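Local coordinates for phosphatidylinositol 4,5-bisphosphate-binding protein SLM1 (Saccharomyces cerevisiae, PDB 4A6H) that binds phosphatidylinositol 4,5-bisphosphate through its PH domain and, with SLM2, acts as an effector of TORC2 and calcineurin signalling, at residues S105-S108 with W109-L113. Residues are numbered along the deposited sequence; the frame is centred on the assembly and turned at random.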
loop_
_atom_site.group_PDB
_atom_site.type_symbol
_atom_site.label_atom_id
_atom_site.label_comp_id
_atom_site.label_asym_id
_atom_site.label_seq_id
_atom_site.Cartn_x
_atom_site.Cartn_y
_atom_site.Cartn_z
ATOM N N SER A 105 -17.250 -2.767 -13.261
ATOM C CA SER A 105 -16.927 -2.463 -11.875
ATOM C C SER A 105 -16.407 -3.717 -11.193
ATOM O O SER A 105 -15.434 -3.669 -10.435
ATOM C CB SER A 105 -18.153 -1.939 -11.132
ATOM O OG SER A 105 -17.855 -1.736 -9.763
ATOM N N MET A 106 -17.078 -4.835 -11.451
ATOM C CA MET A 106 -16.648 -6.098 -10.875
ATOM C C MET A 106 -15.205 -6.391 -11.271
ATOM O O MET A 106 -14.397 -6.818 -10.440
ATOM C CB MET A 106 -17.582 -7.234 -11.301
ATOM C CG MET A 106 -17.131 -8.634 -10.882
ATOM S SD MET A 106 -15.856 -9.344 -11.940
ATOM C CE MET A 106 -16.864 -9.797 -13.346
ATOM N N MET A 107 -14.864 -6.153 -12.535
ATOM C CA MET A 107 -13.520 -6.474 -12.984
ATOM C C MET A 107 -12.482 -5.539 -12.367
ATOM O O MET A 107 -11.355 -5.950 -12.108
ATOM C CB MET A 107 -13.424 -6.473 -14.507
ATOM C CG MET A 107 -14.067 -7.702 -15.164
ATOM S SD MET A 107 -13.386 -9.280 -14.603
ATOM C CE MET A 107 -11.709 -9.202 -15.234
ATOM N N SER A 108 -12.866 -4.297 -12.103
ATOM C CA SER A 108 -11.973 -3.400 -11.370
ATOM C C SER A 108 -11.670 -3.945 -9.965
ATOM O O SER A 108 -10.517 -3.978 -9.538
ATOM C CB SER A 108 -12.548 -1.988 -11.304
ATOM O OG SER A 108 -11.709 -1.134 -10.544
ATOM N N TRP A 109 -12.706 -4.390 -9.255
ATOM C CA TRP A 109 -12.504 -5.011 -7.949
ATOM C C TRP A 109 -11.656 -6.279 -8.071
ATOM O O TRP A 109 -10.711 -6.482 -7.304
ATOM C CB TRP A 109 -13.849 -5.362 -7.315
ATOM C CG TRP A 109 -14.547 -4.192 -6.689
ATOM C CD1 TRP A 109 -15.600 -3.489 -7.203
ATOM C CD2 TRP A 109 -14.221 -3.575 -5.436
ATOM N NE1 TRP A 109 -15.964 -2.483 -6.335
ATOM C CE2 TRP A 109 -15.143 -2.524 -5.237
ATOM C CE3 TRP A 109 -13.272 -3.837 -4.440
ATOM C CZ2 TRP A 109 -15.114 -1.712 -4.098
ATOM C CZ3 TRP A 109 -13.248 -3.027 -3.311
ATOM C CH2 TRP A 109 -14.164 -1.985 -3.153
ATOM N N PHE A 110 -12.013 -7.136 -9.028
ATOM C CA PHE A 110 -11.355 -8.421 -9.192
ATOM C C PHE A 110 -9.877 -8.224 -9.475
ATOM O O PHE A 110 -9.040 -8.838 -8.826
ATOM C CB PHE A 110 -12.008 -9.215 -10.336
ATOM C CG PHE A 110 -11.438 -10.597 -10.514
ATOM C CD1 PHE A 110 -11.968 -11.675 -9.817
ATOM C CD2 PHE A 110 -10.353 -10.809 -11.350
ATOM C CE1 PHE A 110 -11.434 -12.952 -9.967
ATOM C CE2 PHE A 110 -9.818 -12.079 -11.505
ATOM C CZ PHE A 110 -10.359 -13.150 -10.808
ATOM N N ASP A 111 -9.553 -7.351 -10.421
ATOM C CA ASP A 111 -8.142 -7.177 -10.793
ATOM C C ASP A 111 -7.319 -6.474 -9.711
ATOM O O ASP A 111 -6.160 -6.831 -9.475
ATOM C CB ASP A 111 -7.997 -6.435 -12.117
ATOM C CG ASP A 111 -8.479 -7.239 -13.298
ATOM O OD1 ASP A 111 -8.457 -8.485 -13.231
ATOM O OD2 ASP A 111 -8.884 -6.610 -14.295
ATOM N N ASN A 112 -7.917 -5.498 -9.025
ATOM C CA ASN A 112 -7.239 -4.856 -7.909
ATOM C C ASN A 112 -6.974 -5.838 -6.766
ATOM O O ASN A 112 -5.912 -5.816 -6.158
ATOM C CB ASN A 112 -8.013 -3.626 -7.425
ATOM C CG ASN A 112 -7.687 -2.379 -8.225
ATOM O OD1 ASN A 112 -6.775 -1.632 -7.875
ATOM N ND2 ASN A 112 -8.425 -2.151 -9.306
ATOM N N LEU A 113 -7.921 -6.737 -6.501
ATOM C CA LEU A 113 -7.713 -7.746 -5.465
ATOM C C LEU A 113 -6.660 -8.754 -5.895
ATOM O O LEU A 113 -5.803 -9.145 -5.097
ATOM C CB LEU A 113 -9.021 -8.475 -5.159
ATOM C CG LEU A 113 -9.933 -7.666 -4.240
ATOM C CD1 LEU A 113 -11.389 -8.128 -4.343
ATOM C CD2 LEU A 113 -9.461 -7.735 -2.787
#
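Ser108 O takes two N-H groups from Asn112, on the C-terminal helix (103-116) that closes one end of the PH-domain barrel. The backbone N gives the ordinary i to i+4 bond; the amide ND2 adds a shorter one, 2.8 Å from Ser108 O. The two donors arrive from opposite faces of the carbonyl plane, and the oxygen sits almost in the amide plane of Asn112. With chi1 at -85° and chi2 at -91°, the Asn112 side chain turns its amide back along the helix to make this bond, which fixes how the amide is rotated.

One residue earlier, Met107, with CG beside its backbone N (chi1 -75°) and a bend at chi2, holds SD 5.3 Å from the centroid of the Phe110 ring, an oblique Met-aromatic contact. The further bend at chi3 carries CE toward Asp111; the two side chains cross at a slant, with Met107 CE 3.9 Å from Asp111 OD1. That same OD1 stands at the edge of the Phe110 ring, in its plane. Met106 and Phe110 run side by side in the same direction, with Met106 SD 4.2 Å from Phe110 CB. Ser105 OG lies 3.8 Å from Trp109 CD1; this indole carbon comes closer still, 3.2 Å, to Ser105 O.

Beyond the first shell, Met106 and Phe110 both pack on Phe80 of strand 79-84, and His62 of strand 57-62 meets the Phe110 ring edge to face. Asn112 also packs against Phe4 of the second subunit. Asp101 OD1 bonds Ser105 OG, while Lys8 ties the helix to the sheet, its charge forming a cation-pi contact with Trp109 and its NZ bonding Ser108 OG.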